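Local coordinates for protein acetyltransferase, GNAT family (Listeria monocytogenes str. 4b, PDB 2OH1) that probably transfers an acetyl group from acetyl-coenzyme A to an acceptor not yet identified, at residues A[79-84]-A[125-130]; A[89-94]-A[141-146]. All coordinates share one frame; numbering follows the deposited sequence.

Contact 1 of 2, residues A[79-84]-A[125-130]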
ATOM      1  N   GLY A  79      10.761  -3.689   1.255  1.00 14.05           N
ATOM      2  CA  GLY A  79       9.350  -3.554   0.970  1.00 16.33           C
ATOM      3  C   GLY A  79       9.091  -2.651  -0.208  1.00 13.05           C
ATOM      4  O   GLY A  79       9.992  -1.895  -0.646  1.00 13.31           O
ATOM      5  N   ALA A  80       7.888  -2.764  -0.747  1.00 13.98           N
ATOM      6  CA  ALA A  80       7.424  -1.891  -1.807  1.00 14.59           C
ATOM      7  C   ALA A  80       5.972  -1.607  -1.601  1.00 15.30           C
ATOM      8  O   ALA A  80       5.222  -2.503  -1.196  1.00 14.99           O
ATOM      9  CB  ALA A  80       7.691  -2.517  -3.190  1.00 17.05           C
HETATM   10  N   MSE A  81       5.572  -0.404  -1.940  1.00 13.87           N
HETATM   11  CA  MSE A  81       4.234   0.051  -1.774  1.00 15.00           C
HETATM   12  C   MSE A  81       3.704   0.660  -3.068  1.00 16.31           C
HETATM   13  O   MSE A  81       4.375   1.505  -3.666  1.00 14.56           O
HETATM   14  CB  MSE A  81       4.209   1.069  -0.690  1.00 15.05           C
HETATM   15  CG  MSE A  81       2.865   1.675  -0.422  1.00 15.95           C
HETATM   16 SE   MSE A  81       2.725   2.771   1.164  0.75 16.39          SE
HETATM   17  CE  MSE A  81       3.984   4.066   0.655  1.00 17.26           C
ATOM     18  N   ILE A  82       2.503   0.226  -3.442  0.50 14.37           N
ATOM     19  CA  ILE A  82       1.757   0.709  -4.582  0.50 13.76           C
ATOM     20  C   ILE A  82       0.689   1.632  -4.077  0.50 17.28           C
ATOM     21  O   ILE A  82      -0.205   1.308  -3.257  0.50 14.38           O
ATOM     22  CB  ILE A  82       1.162  -0.447  -5.433  0.50 14.31           C
ATOM     23  CG1 ILE A  82       2.251  -1.488  -5.796  0.50 19.39           C
ATOM     24  CG2 ILE A  82       0.500   0.159  -6.682  0.50 21.15           C
ATOM     25  CD1 ILE A  82       3.605  -0.935  -6.340  0.50 19.14           C
ATOM     26  N   ILE A  83       0.756   2.835  -4.561  1.00 20.88           N
ATOM     27  CA  ILE A  83      -0.383   3.678  -4.334  1.00 24.19           C
ATOM     28  C   ILE A  83      -1.058   4.148  -5.618  1.00 25.43           C
ATOM     29  O   ILE A  83      -0.565   3.939  -6.742  1.00 25.69           O
ATOM     30  CB  ILE A  83       0.005   4.840  -3.550  1.00 24.52           C
ATOM     31  CG1 ILE A  83       0.695   5.870  -4.429  1.00 25.49           C
ATOM     32  CG2 ILE A  83       0.865   4.458  -2.358  1.00 25.61           C
ATOM     33  CD1 ILE A  83       1.040   7.111  -3.543  1.00 28.37           C
ATOM     34  N   ARG A  84      -2.174   4.796  -5.442  1.00 22.25           N
ATOM     35  CA  ARG A  84      -2.759   5.512  -6.533  1.00 18.82           C
ATOM     36  C   ARG A  84      -2.912   6.946  -6.030  1.00 21.11           C
ATOM     37  O   ARG A  84      -3.480   7.156  -4.942  1.00 21.97           O
ATOM     38  CB  ARG A  84      -4.097   4.954  -6.915  1.00 21.95           C
ATOM     39  CG  ARG A  84      -4.023   3.588  -7.546  1.00 28.55           C
ATOM     40  CD  ARG A  84      -2.968   3.527  -8.716  1.00 34.64           C
ATOM     41  NE  ARG A  84      -3.351   2.446  -9.627  1.00 30.83           N
ATOM     42  CZ  ARG A  84      -4.276   2.535 -10.566  1.00 22.07           C
ATOM     43  NH1 ARG A  84      -4.909   3.676 -10.812  1.00 31.51           N
ATOM     44  NH2 ARG A  84      -4.578   1.475 -11.278  1.00 28.87           N
ATOM     45  N   ILE A 125       3.218   3.072   5.287  1.00 14.22           N
ATOM     46  CA  ILE A 125       2.017   3.903   5.217  1.00 15.86           C
ATOM     47  C   ILE A 125       2.324   5.325   5.737  1.00 16.92           C
ATOM     48  O   ILE A 125       1.872   6.301   5.131  1.00 18.51           O
ATOM     49  CB  ILE A 125       0.920   3.262   6.036  1.00 17.17           C
ATOM     50  CG1 ILE A 125       0.505   1.943   5.388  1.00 18.86           C
ATOM     51  CG2 ILE A 125      -0.318   4.240   6.216  1.00 19.54           C
ATOM     52  CD1 ILE A 125      -0.419   1.122   6.210  1.00 20.06           C
ATOM     53  N   TYR A 126       3.082   5.472   6.807  1.00 17.69           N
ATOM     54  CA  TYR A 126       3.481   6.774   7.327  1.00 19.38           C
ATOM     55  C   TYR A 126       4.180   7.623   6.261  1.00 18.80           C
ATOM     56  O   TYR A 126       4.008   8.862   6.183  1.00 18.48           O
ATOM     57  CB  TYR A 126       4.385   6.595   8.527  1.00 21.80           C
ATOM     58  CG  TYR A 126       4.780   7.908   9.167  1.00 31.48           C
ATOM     59  CD1 TYR A 126       3.823   8.736   9.758  1.00 39.35           C
ATOM     60  CD2 TYR A 126       6.114   8.330   9.178  1.00 41.16           C
ATOM     61  CE1 TYR A 126       4.178   9.942  10.350  1.00 40.96           C
ATOM     62  CE2 TYR A 126       6.482   9.534   9.773  1.00 45.51           C
ATOM     63  CZ  TYR A 126       5.507  10.334  10.352  1.00 41.24           C
ATOM     64  OH  TYR A 126       5.863  11.546  10.933  1.00 53.46           O
ATOM     65  N   PHE A 127       5.003   6.983   5.429  1.00 15.92           N
ATOM     66  CA  PHE A 127       5.630   7.698   4.333  1.00 16.01           C
ATOM     67  C   PHE A 127       4.567   8.276   3.340  1.00 19.51           C
ATOM     68  O   PHE A 127       4.679   9.412   2.883  1.00 19.61           O
ATOM     69  CB  PHE A 127       6.666   6.783   3.633  1.00 18.22           C
ATOM     70  CG  PHE A 127       7.265   7.378   2.448  1.00 17.97           C
ATOM     71  CD1 PHE A 127       8.314   8.279   2.572  1.00 20.77           C
ATOM     72  CD2 PHE A 127       6.754   7.111   1.192  1.00 20.80           C
ATOM     73  CE1 PHE A 127       8.867   8.862   1.425  1.00 23.48           C
ATOM     74  CE2 PHE A 127       7.309   7.661   0.060  1.00 21.04           C
ATOM     75  CZ  PHE A 127       8.349   8.536   0.159  1.00 20.95           C
ATOM     76  N   ALA A 128       3.541   7.487   3.043  1.00 17.23           N
ATOM     77  CA  ALA A 128       2.440   7.927   2.170  1.00 18.96           C
ATOM     78  C   ALA A 128       1.728   9.143   2.824  1.00 18.81           C
ATOM     79  O   ALA A 128       1.335  10.081   2.113  1.00 17.90           O
ATOM     80  CB  ALA A 128       1.448   6.764   1.868  1.00 19.78           C
ATOM     81  N   GLU A 129       1.490   9.053   4.138  1.00 19.35           N
ATOM     82  CA  GLU A 129       0.891  10.147   4.916  1.00 16.73           C
ATOM     83  C   GLU A 129       1.714  11.411   4.741  1.00 21.22           C
ATOM     84  O   GLU A 129       1.171  12.468   4.416  1.00 18.12           O
ATOM     85  CB  GLU A 129       0.770   9.789   6.383  1.00 17.14           C
ATOM     86  CG  GLU A 129      -0.163   8.601   6.673  1.00 16.91           C
ATOM     87  CD  GLU A 129      -0.122   8.176   8.146  1.00 23.39           C
ATOM     88  OE1 GLU A 129      -0.017   9.055   9.019  1.00 25.64           O
ATOM     89  OE2 GLU A 129      -0.260   6.953   8.420  1.00 27.01           O
ATOM     90  N   LYS A 130       3.024  11.293   4.922  1.00 17.18           N
ATOM     91  CA  LYS A 130       3.955  12.440   4.740  1.00 18.14           C
ATOM     92  C   LYS A 130       3.914  13.003   3.327  1.00 19.57           C
ATOM     93  O   LYS A 130       3.862  14.215   3.177  1.00 19.64           O
ATOM     94  CB  LYS A 130       5.369  12.059   5.133  1.00 21.71           C
ATOM     95  CG  LYS A 130       5.539  11.926   6.604  1.00 24.05           C
ATOM     96  CD  LYS A 130       6.927  11.322   6.990  1.00 31.53           C
ATOM     97  CE  LYS A 130       7.467  11.929   8.285  1.00 48.96           C
TER
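Met81, present as selenomethionine, reaches from strand 77-84 to helix 120-134 and makes nearly all of this contact with the end of its side chain. Its CE lies 3.9 Å from Ala128 CB, methyl against methyl, and 4.2 Å from Phe127 CD2. The Phe127 ring takes the methyl at its edge, near the ring plane, so this is edge packing and not a Met-aromatic stack over a face. Further back, SE stands 4.2 Å from Ile125 N. The torsions explain the reach: the chain runs extended through chi1 and chi2, then turns at chi3 (62°), which brings CE up against both Phe127 and Ala128. Strand and helix axes are 10.2 Å apart and cross at -42°, a gap this one long side chain spans. Around it, Ala68 of the adjoining strand 67-71 touches both Met81 and Phe127, and Leu106 of strand 103-111 touches Ile125 and Ala128. The contact thus belongs to the packing of helix 120-134 on one face of the central GNAT sheet. No hydrogen bond or charge pairing links the two segments; a buried, apolar fit of methyl, selenium and ring edge does the joining.

Contact 2 of 2, residues A[89-94]-A[141-146]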
ATOM      1  N   ASP A  89     -10.574   3.257 -11.118  0.50 19.74           N
ATOM      2  CA  ASP A  89     -12.014   3.094 -11.410  0.50 16.95           C
ATOM      3  C   ASP A  89     -12.743   2.324 -10.268  0.50 16.80           C
ATOM      4  O   ASP A  89     -13.934   2.548  -9.991  0.50 17.62           O
ATOM      5  CB  ASP A  89     -12.200   2.369 -12.767  0.50 19.30           C
ATOM      6  CG  ASP A  89     -11.545   3.120 -13.942  0.50 21.90           C
ATOM      7  OD1 ASP A  89     -11.557   4.385 -13.911  0.50 29.79           O
ATOM      8  OD2 ASP A  89     -11.038   2.437 -14.892  0.50 15.90           O
ATOM      9  N   TRP A  90     -12.019   1.405  -9.623  1.00 18.89           N
ATOM     10  CA  TRP A  90     -12.539   0.625  -8.517  1.00 16.09           C
ATOM     11  C   TRP A  90     -12.691   1.545  -7.292  1.00 18.86           C
ATOM     12  O   TRP A  90     -13.723   1.537  -6.624  1.00 16.94           O
ATOM     13  CB  TRP A  90     -11.560  -0.487  -8.178  1.00 17.30           C
ATOM     14  CG  TRP A  90     -11.825  -1.164  -6.874  1.00 15.48           C
ATOM     15  CD1 TRP A  90     -11.252  -0.879  -5.679  1.00 22.31           C
ATOM     16  CD2 TRP A  90     -12.797  -2.187  -6.617  1.00 17.46           C
ATOM     17  NE1 TRP A  90     -11.789  -1.651  -4.698  1.00 22.02           N
ATOM     18  CE2 TRP A  90     -12.722  -2.481  -5.247  1.00 18.62           C
ATOM     19  CE3 TRP A  90     -13.687  -2.885  -7.406  1.00 17.30           C
ATOM     20  CZ2 TRP A  90     -13.467  -3.481  -4.664  1.00 18.93           C
ATOM     21  CZ3 TRP A  90     -14.490  -3.862  -6.790  1.00 20.19           C
ATOM     22  CH2 TRP A  90     -14.341  -4.154  -5.471  1.00 18.16           C
ATOM     23  N   ASP A  91     -11.640   2.334  -7.003  1.00 20.27           N
ATOM     24  CA  ASP A  91     -11.683   3.266  -5.843  1.00 19.15           C
ATOM     25  C   ASP A  91     -12.875   4.171  -5.997  1.00 17.28           C
ATOM     26  O   ASP A  91     -13.662   4.433  -5.088  1.00 18.00           O
ATOM     27  CB  ASP A  91     -10.409   4.122  -5.728  1.00 16.54           C
ATOM     28  CG  ASP A  91      -9.178   3.317  -5.520  1.00 19.62           C
ATOM     29  OD1 ASP A  91      -9.242   2.358  -4.703  1.00 18.84           O
ATOM     30  OD2 ASP A  91      -8.078   3.626  -6.089  1.00 19.57           O
ATOM     31  N   THR A  92     -13.083   4.676  -7.226  1.00 17.37           N
ATOM     32  CA  THR A  92     -14.176   5.609  -7.435  1.00 18.05           C
ATOM     33  C   THR A  92     -15.523   4.947  -7.224  1.00 20.50           C
ATOM     34  O   THR A  92     -16.383   5.552  -6.617  1.00 22.29           O
ATOM     35  CB  THR A  92     -14.114   6.175  -8.862  1.00 22.29           C
ATOM     36  OG1 THR A  92     -12.993   7.065  -8.965  1.00 20.40           O
ATOM     37  CG2 THR A  92     -15.435   6.868  -9.256  1.00 22.35           C
ATOM     38  N   ASP A  93     -15.705   3.720  -7.711  1.00 21.36           N
ATOM     39  CA  ASP A  93     -16.959   2.992  -7.496  1.00 19.61           C
ATOM     40  C   ASP A  93     -17.199   2.690  -6.011  1.00 20.54           C
ATOM     41  O   ASP A  93     -18.270   2.953  -5.453  1.00 23.34           O
ATOM     42  CB  ASP A  93     -16.947   1.647  -8.307  1.00 23.37           C
ATOM     43  CG  ASP A  93     -18.219   0.920  -8.225  1.00 27.23           C
ATOM     44  OD1 ASP A  93     -19.130   1.392  -8.913  1.00 26.91           O
ATOM     45  OD2 ASP A  93     -18.333  -0.077  -7.483  1.00 26.53           O
ATOM     46  N   LEU A  94     -16.151   2.233  -5.329  1.00 18.47           N
ATOM     47  CA  LEU A  94     -16.254   1.823  -3.962  1.00 18.66           C
ATOM     48  C   LEU A  94     -16.602   2.985  -3.012  1.00 19.33           C
ATOM     49  O   LEU A  94     -17.401   2.831  -2.111  1.00 20.42           O
ATOM     50  CB  LEU A  94     -14.958   1.126  -3.545  1.00 20.63           C
ATOM     51  CG  LEU A  94     -15.104   0.152  -2.436  1.00 27.31           C
ATOM     52  CD1 LEU A  94     -15.912  -1.067  -2.872  1.00 24.35           C
ATOM     53  CD2 LEU A  94     -13.731  -0.171  -1.850  1.00 22.73           C
ATOM     54  N   ARG A 141      -6.516   6.616   1.864  1.00 15.44           N
ATOM     55  CA  ARG A 141      -7.644   5.682   1.859  1.00 14.00           C
ATOM     56  C   ARG A 141      -7.213   4.309   1.464  1.00 15.23           C
ATOM     57  O   ARG A 141      -6.247   4.131   0.721  1.00 16.89           O
ATOM     58  CB  ARG A 141      -8.749   6.164   0.929  1.00 12.98           C
ATOM     59  CG  ARG A 141      -9.431   7.430   1.507  1.00 14.43           C
ATOM     60  CD  ARG A 141     -10.442   7.981   0.538  1.00 16.23           C
ATOM     61  NE  ARG A 141     -11.253   9.021   1.165  1.00 16.70           N
ATOM     62  CZ  ARG A 141     -12.038   9.836   0.521  1.00 17.97           C
ATOM     63  NH1 ARG A 141     -12.089   9.816  -0.794  1.00 18.67           N
ATOM     64  NH2 ARG A 141     -12.728  10.740   1.218  1.00 18.82           N
ATOM     65  N   LEU A 142      -7.936   3.342   1.989  1.00 15.97           N
ATOM     66  CA  LEU A 142      -7.730   1.969   1.543  1.00 18.81           C
ATOM     67  C   LEU A 142      -8.982   1.132   1.841  1.00 17.65           C
ATOM     68  O   LEU A 142      -9.890   1.579   2.514  1.00 17.35           O
ATOM     69  CB  LEU A 142      -6.508   1.360   2.185  1.00 20.11           C
ATOM     70  CG  LEU A 142      -6.595   1.296   3.709  1.00 20.03           C
ATOM     71  CD1 LEU A 142      -7.324   0.013   4.182  1.00 22.25           C
ATOM     72  CD2 LEU A 142      -5.228   1.449   4.333  1.00 24.01           C
ATOM     73  N   ASP A 143      -9.039  -0.046   1.216  1.00 18.12           N
ATOM     74  CA  ASP A 143     -10.134  -0.992   1.452  1.00 16.39           C
ATOM     75  C   ASP A 143      -9.559  -2.332   1.933  1.00 18.34           C
ATOM     76  O   ASP A 143      -8.394  -2.631   1.725  1.00 19.14           O
ATOM     77  CB  ASP A 143     -10.988  -1.104   0.195  1.00 18.42           C
ATOM     78  CG  ASP A 143     -10.234  -1.568  -1.049  1.00 26.80           C
ATOM     79  OD1 ASP A 143      -9.608  -2.659  -1.037  1.00 27.50           O
ATOM     80  OD2 ASP A 143     -10.317  -0.892  -2.134  1.00 25.71           O
ATOM     81  N   CYS A 144     -10.378  -3.119   2.624  1.00 17.08           N
ATOM     82  CA  CYS A 144      -9.920  -4.390   3.212  1.00 17.62           C
ATOM     83  C   CYS A 144     -11.081  -5.342   3.148  1.00 16.17           C
ATOM     84  O   CYS A 144     -12.170  -4.973   3.483  1.00 18.14           O
ATOM     85  CB  CYS A 144      -9.511  -4.223   4.706  1.00 16.28           C
ATOM     86  SG  CYS A 144      -8.618  -5.601   5.338  1.00 23.25           S
ATOM     87  N   ILE A 145     -10.814  -6.556   2.706  1.00 17.91           N
ATOM     88  CA  ILE A 145     -11.826  -7.578   2.732  1.00 18.62           C
ATOM     89  C   ILE A 145     -12.416  -7.705   4.166  1.00 17.86           C
ATOM     90  O   ILE A 145     -11.678  -7.716   5.149  1.00 18.13           O
ATOM     91  CB  ILE A 145     -11.202  -8.932   2.202  1.00 19.68           C
ATOM     92  CG1 ILE A 145     -12.291  -9.922   1.882  1.00 24.91           C
ATOM     93  CG2 ILE A 145     -10.132  -9.486   3.169  1.00 21.30           C
ATOM     94  CD1 ILE A 145     -11.694 -11.285   1.388  1.00 21.25           C
ATOM     95  N   GLU A 146     -13.736  -7.786   4.254  0.50 17.89           N
ATOM     96  CA  GLU A 146     -14.426  -7.820   5.547  0.50 19.25           C
ATOM     97  C   GLU A 146     -14.073  -9.028   6.428  0.50 20.45           C
ATOM     98  O   GLU A 146     -14.308  -8.986   7.645  0.50 19.30           O
ATOM     99  CB  GLU A 146     -15.941  -7.738   5.368  0.50 20.82           C
ATOM    100  CG  GLU A 146     -16.589  -8.981   4.803  0.50 21.34           C
ATOM    101  CD  GLU A 146     -18.083  -8.806   4.605  0.50 23.28           C
ATOM    102  OE1 GLU A 146     -18.677  -7.922   5.269  0.50 39.47           O
ATOM    103  OE2 GLU A 146     -18.661  -9.555   3.796  0.50 34.45           O
TER
HETATM  104  O   HOH W   1     -10.230   1.917  -1.995  1.00 19.55           O
HETATM  105  O   HOH W   2      -8.211  -0.325  -3.846  1.00 24.99           O
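Asp143, on strand 139-145, meets helix 89-95 through CB and one branch of its carboxylate, OD2. CB lies 3.5 Å from Leu94 CD2. The two side chains run at about a right angle, and the same leucine methyl also comes 3.5 Å from Asp143 OD2, so the single methyl CD2 lies across the aspartate, touching both CB and OD2. With chi1 at 59°, CG sits between the backbone N and the carbonyl carbon, and the carboxylate is aimed at the helix. There OD2 accepts a hydrogen bond from Trp90 NE1 at 3.1 Å, with an N-H...O angle of 151°. The oxygen lies in the indole plane, but the N-H approaches it from above the carboxylate plane, the two flat groups being turned 80° apart. Trp90 is itself held by edge-to-face stacking with His51 and Phe169. Two waters also donate to OD2, each at 2.8 Å, and both donate in turn to Asp91 OD1, at 2.9 and 3.0 Å. They bridge two carboxylates whose facing oxygens are 4.3 Å apart. The other oxygen of Asp91, OD2, is bound by the backbone N of Ser88 and by His107 NE2, which probably orients the carboxylate and so OD1. The contact joins helix 89-95, which follows strand 77-84, to strand 139-145 of the mixed GNAT sheet, the helix lying nearly perpendicular to the strand over a polar, water-bridged junction. Three donors thus converge on Asp143 OD2, one indole N-H and two waters, while Leu94 CD2 packs on CB and beside OD2; the shared waters would be expected to ease the proximity of the two like charges.

How the contacts relate
From the N terminus, the chain passes three strands and three helices before strand 77-84, where contact 1 starts, and soon enters helix 89-95, the start of contact 2. It then runs through strand 103-111 to helix 120-134, where contact 1 closes after 40 intervening residues, and on to strand 139-145, where contact 2 closes after 46. The segments alternate, so the two closures cross rather than nest. Both reach the same mixed sheet, contact 1 bringing a helix to strand 77-84 and contact 2 a helix to strand 139-145, with strand 103-111 between those strands. Their centres are 16 Å apart, and Arg84 CB packs 4.3 Å from Asp91 OD2 where they meet.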